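Local coordinates for cyclic AMP receptor protein (Thermus thermophilus, PDB 4EV0) that binds cyclic AMP and, as a homodimer, activates transcription from its target promoters in a cAMP-dependent manner, at residues G49-F54 / E93-L98. Numbering follows the deposited sequence.
Sequences GKVRLF and EDTELL. With CMP (adenosine-3',5'-cyclic-monophosphate), chain G.
T95 and K50 meet through the threonine hydroxyl, which works in both directions. T95 OG1 accepts a bent hydrogen bond from the backbone N of K50 (3.2 Å, 142° at the hydrogen) and donates to E93 O at 2.8 Å, approaching that carbonyl from above its plane. With OG1 lying beside its own backbone N (chi1 -62°), the hydroxyl of this buried threonine is turned back toward E93, and the methyl is left for the apolar side.

The charged pair is partly exposed. K50 bends at its third torsion, bringing NZ to 3.2 Å from E93 OE2 in a salt bridge that reaches the oxygen on its anti side, 31° out of the carboxylate plane. The aliphatic start of the lysine is used as well, its CB resting 3.7 Å from E93 CD, while E93 OE1 sits 3.4 Å from G49 CA. Shortening E93 to an alanine would probably leave the K50 ammonium without this counter-charge and uncover the backbone at G49.

G49 itself passes close to the 93-98 segment, its CA 3.4 Å from D94 O. A side chain at this position would run into D94 O and T95 OG1, and at these backbone angles a CB would also press against the carbonyl oxygen of the preceding residue.

On the inner side, V51 CG2 touches T95 CG2 at 3.9 Å and, more loosely, L97 CD2; V46 of strand 42-46 packs on both V51 and L97. Farther along, L53 turns CD1 to the ribose ring oxygen O4' of cAMP.

Strands 51-57 and 95-101 belong to different antiparallel sheets, so this contact joins the two sheets near the start of both strands, an arrangement characteristic of the cupin-type beta-roll of CRP-family cyclic nucleotide-binding domains.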
ATOM      1  N   GLY B  49      11.045 -25.986   1.698  1.00 74.82           N
ATOM      2  CA  GLY B  49      11.205 -25.466   0.353  1.00 72.02           C
ATOM      3  C   GLY B  49      11.029 -23.959   0.308  1.00 73.56           C
ATOM      4  O   GLY B  49      11.188 -23.271   1.320  1.00 74.36           O
ATOM      5  N   LYS B  50      10.687 -23.447  -0.870  1.00 72.37           N
ATOM      6  CA  LYS B  50      10.553 -22.012  -1.074  1.00 68.53           C
ATOM      7  C   LYS B  50       9.491 -21.718  -2.130  1.00 65.80           C
ATOM      8  O   LYS B  50       9.462 -22.339  -3.203  1.00 66.75           O
ATOM      9  CB  LYS B  50      11.907 -21.413  -1.484  1.00 74.29           C
ATOM     10  CG  LYS B  50      11.954 -19.893  -1.511  1.00 71.66           C
ATOM     11  CD  LYS B  50      13.376 -19.366  -1.838  1.00 76.44           C
ATOM     12  CE  LYS B  50      14.311 -19.449  -0.629  1.00 82.75           C
ATOM     13  NZ  LYS B  50      15.742 -19.628  -1.016  1.00 87.27           N
ATOM     14  N   VAL B  51       8.623 -20.759  -1.828  1.00 62.85           N
ATOM     15  CA  VAL B  51       7.544 -20.410  -2.739  1.00 60.27           C
ATOM     16  C   VAL B  51       7.635 -18.952  -3.171  1.00 58.34           C
ATOM     17  O   VAL B  51       7.905 -18.090  -2.355  1.00 58.32           O
ATOM     18  CB  VAL B  51       6.182 -20.687  -2.082  1.00 56.54           C
ATOM     19  CG1 VAL B  51       5.041 -20.088  -2.900  1.00 52.28           C
ATOM     20  CG2 VAL B  51       5.991 -22.187  -1.893  1.00 56.54           C
ATOM     21  N   ARG B  52       7.428 -18.671  -4.454  1.00 61.05           N
ATOM     22  CA  ARG B  52       7.331 -17.285  -4.889  1.00 59.30           C
ATOM     23  C   ARG B  52       5.911 -16.914  -5.313  1.00 58.76           C
ATOM     24  O   ARG B  52       5.272 -17.633  -6.091  1.00 59.65           O
ATOM     25  CB  ARG B  52       8.306 -16.971  -6.026  1.00 61.90           C
ATOM     26  CG  ARG B  52       8.203 -15.532  -6.498  1.00 62.34           C
ATOM     27  CD  ARG B  52       9.296 -15.186  -7.494  1.00 64.62           C
ATOM     28  NE  ARG B  52       9.044 -15.819  -8.781  1.00 65.57           N
ATOM     29  CZ  ARG B  52       8.583 -15.184  -9.852  1.00 65.00           C
ATOM     30  NH1 ARG B  52       8.330 -13.878  -9.796  1.00 60.53           N
ATOM     31  NH2 ARG B  52       8.385 -15.865 -10.981  1.00 64.08           N
ATOM     32  N   LEU B  53       5.439 -15.784  -4.793  1.00 62.68           N
ATOM     33  CA  LEU B  53       4.170 -15.186  -5.188  1.00 60.37           C
ATOM     34  C   LEU B  53       4.394 -13.986  -6.108  1.00 60.53           C
ATOM     35  O   LEU B  53       5.310 -13.191  -5.892  1.00 61.08           O
ATOM     36  CB  LEU B  53       3.423 -14.693  -3.955  1.00 58.43           C
ATOM     37  CG  LEU B  53       3.197 -15.704  -2.838  1.00 58.33           C
ATOM     38  CD1 LEU B  53       2.706 -15.001  -1.582  1.00 56.64           C
ATOM     39  CD2 LEU B  53       2.207 -16.776  -3.281  1.00 56.94           C
ATOM     40  N   PHE B  54       3.545 -13.854  -7.122  1.00 51.10           N
ATOM     41  CA  PHE B  54       3.637 -12.739  -8.062  1.00 52.99           C
ATOM     42  C   PHE B  54       2.309 -12.484  -8.759  1.00 53.37           C
ATOM     43  O   PHE B  54       1.487 -13.383  -8.913  1.00 53.58           O
ATOM     44  CB  PHE B  54       4.740 -12.966  -9.108  1.00 55.25           C
ATOM     45  CG  PHE B  54       4.513 -14.182 -10.000  1.00 57.72           C
ATOM     46  CD1 PHE B  54       4.965 -15.440  -9.615  1.00 58.34           C
ATOM     47  CD2 PHE B  54       3.877 -14.056 -11.231  1.00 57.69           C
ATOM     48  CE1 PHE B  54       4.775 -16.569 -10.447  1.00 58.97           C
ATOM     49  CE2 PHE B  54       3.684 -15.165 -12.059  1.00 60.26           C
ATOM     50  CZ  PHE B  54       4.131 -16.427 -11.664  1.00 58.11           C
ATOM     51  N   GLU B  93      11.863 -24.121  -5.035  1.00 86.55           N
ATOM     52  CA  GLU B  93      12.608 -25.294  -4.587  1.00 89.14           C
ATOM     53  C   GLU B  93      11.639 -26.475  -4.563  1.00 88.27           C
ATOM     54  O   GLU B  93      10.439 -26.280  -4.734  1.00 84.28           O
ATOM     55  CB  GLU B  93      13.186 -25.079  -3.190  1.00 89.67           C
ATOM     56  CG  GLU B  93      14.280 -24.043  -3.109  1.00 94.39           C
ATOM     57  CD  GLU B  93      14.703 -23.769  -1.677  1.00 99.24           C
ATOM     58  OE1 GLU B  93      14.285 -24.532  -0.773  1.00 98.43           O
ATOM     59  OE2 GLU B  93      15.447 -22.784  -1.456  1.00104.02           O
ATOM     60  N   ASP B  94      12.155 -27.689  -4.372  1.00 71.92           N
ATOM     61  CA  ASP B  94      11.298 -28.822  -4.060  1.00 72.29           C
ATOM     62  C   ASP B  94      10.601 -28.440  -2.762  1.00 70.06           C
ATOM     63  O   ASP B  94      11.258 -28.120  -1.767  1.00 71.00           O
ATOM     64  CB  ASP B  94      12.105 -30.110  -3.865  1.00 77.03           C
ATOM     65  CG  ASP B  94      12.477 -30.795  -5.186  1.00 79.55           C
ATOM     66  OD1 ASP B  94      12.344 -30.183  -6.270  1.00 77.42           O
ATOM     67  OD2 ASP B  94      12.928 -31.962  -5.125  1.00 83.23           O
ATOM     68  N   THR B  95       9.271 -28.458  -2.777  1.00 68.18           N
ATOM     69  CA  THR B  95       8.498 -27.858  -1.695  1.00 66.24           C
ATOM     70  C   THR B  95       7.429 -28.783  -1.100  1.00 64.69           C
ATOM     71  O   THR B  95       6.691 -29.476  -1.823  1.00 62.05           O
ATOM     72  CB  THR B  95       7.856 -26.517  -2.156  1.00 62.44           C
ATOM     73  OG1 THR B  95       8.882 -25.585  -2.515  1.00 63.70           O
ATOM     74  CG2 THR B  95       7.004 -25.910  -1.059  1.00 59.29           C
ATOM     75  N   GLU B  96       7.374 -28.812   0.228  1.00 89.19           N
ATOM     76  CA  GLU B  96       6.290 -29.479   0.930  1.00 87.94           C
ATOM     77  C   GLU B  96       5.335 -28.448   1.499  1.00 83.96           C
ATOM     78  O   GLU B  96       5.731 -27.547   2.238  1.00 83.18           O
ATOM     79  CB  GLU B  96       6.820 -30.381   2.038  1.00 92.83           C
ATOM     80  CG  GLU B  96       7.422 -31.674   1.528  1.00 97.98           C
ATOM     81  CD  GLU B  96       7.811 -32.604   2.654  1.00103.68           C
ATOM     82  OE1 GLU B  96       7.291 -33.742   2.692  1.00106.78           O
ATOM     83  OE2 GLU B  96       8.636 -32.191   3.500  1.00105.47           O
ATOM     84  N   LEU B  97       4.070 -28.597   1.128  1.00 68.40           N
ATOM     85  CA  LEU B  97       3.013 -27.694   1.547  1.00 62.33           C
ATOM     86  C   LEU B  97       2.015 -28.406   2.437  1.00 64.52           C
ATOM     87  O   LEU B  97       1.598 -29.531   2.138  1.00 67.43           O
ATOM     88  CB  LEU B  97       2.284 -27.141   0.319  1.00 61.54           C
ATOM     89  CG  LEU B  97       3.110 -26.238  -0.606  1.00 62.87           C
ATOM     90  CD1 LEU B  97       2.254 -25.714  -1.742  1.00 59.73           C
ATOM     91  CD2 LEU B  97       3.739 -25.077   0.170  1.00 62.28           C
ATOM     92  N   LEU B  98       1.633 -27.765   3.535  1.00 73.66           N
ATOM     93  CA  LEU B  98       0.527 -28.254   4.342  1.00 71.32           C
ATOM     94  C   LEU B  98      -0.706 -27.445   3.977  1.00 69.84           C
ATOM     95  O   LEU B  98      -0.750 -26.231   4.198  1.00 69.97           O
ATOM     96  CB  LEU B  98       0.838 -28.144   5.832  1.00 69.52           C
ATOM     97  CG  LEU B  98       1.866 -29.117   6.407  1.00 75.44           C
ATOM     98  CD1 LEU B  98       2.240 -28.702   7.815  1.00 74.74           C
ATOM     99  CD2 LEU B  98       1.348 -30.560   6.387  1.00 78.07           C
TER
HETATM  100  P   CMP G 301      -4.925 -15.944  -2.459  1.00 59.47           P
HETATM  101  O1P CMP G 301      -5.787 -17.119  -2.099  1.00 61.07           O
HETATM  102  O2P CMP G 301      -5.590 -14.666  -2.919  1.00 58.12           O
HETATM  103  O5' CMP G 301      -3.801 -16.388  -3.530  1.00 64.65           O
HETATM  104  C5' CMP G 301      -2.579 -15.663  -3.659  1.00 57.22           C
HETATM  105  C4' CMP G 301      -2.068 -15.337  -2.299  1.00 56.78           C
HETATM  106  O4' CMP G 301      -0.981 -14.392  -2.327  1.00 56.17           O
HETATM  107  C3' CMP G 301      -3.063 -14.649  -1.417  1.00 56.09           C
HETATM  108  O3' CMP G 301      -4.148 -15.492  -1.085  1.00 56.78           O
HETATM  109  C2' CMP G 301      -2.175 -14.207  -0.268  1.00 54.87           C
HETATM  110  O2' CMP G 301      -1.806 -15.308   0.542  1.00 56.16           O
HETATM  111  C1' CMP G 301      -0.932 -13.757  -1.056  1.00 56.79           C
HETATM  112  N9  CMP G 301      -0.915 -12.304  -1.248  1.00 57.02           N
HETATM  113  C8  CMP G 301      -1.813 -11.561  -1.920  1.00 55.12           C
HETATM  114  N7  CMP G 301      -1.468 -10.245  -1.840  1.00 55.50           N
HETATM  115  C5  CMP G 301      -0.336 -10.152  -1.112  1.00 55.60           C
HETATM  116  C6  CMP G 301       0.574  -9.065  -0.662  1.00 56.01           C
HETATM  117  N6  CMP G 301       0.313  -7.769  -0.990  1.00 56.50           N
HETATM  118  N1  CMP G 301       1.654  -9.419   0.087  1.00 53.25           N
HETATM  119  C2  CMP G 301       1.911 -10.695   0.419  1.00 56.49           C
HETATM  120  N3  CMP G 301       1.133 -11.732   0.031  1.00 56.55           N
HETATM  121  C4  CMP G 301       0.022 -11.519  -0.718  1.00 56.35           C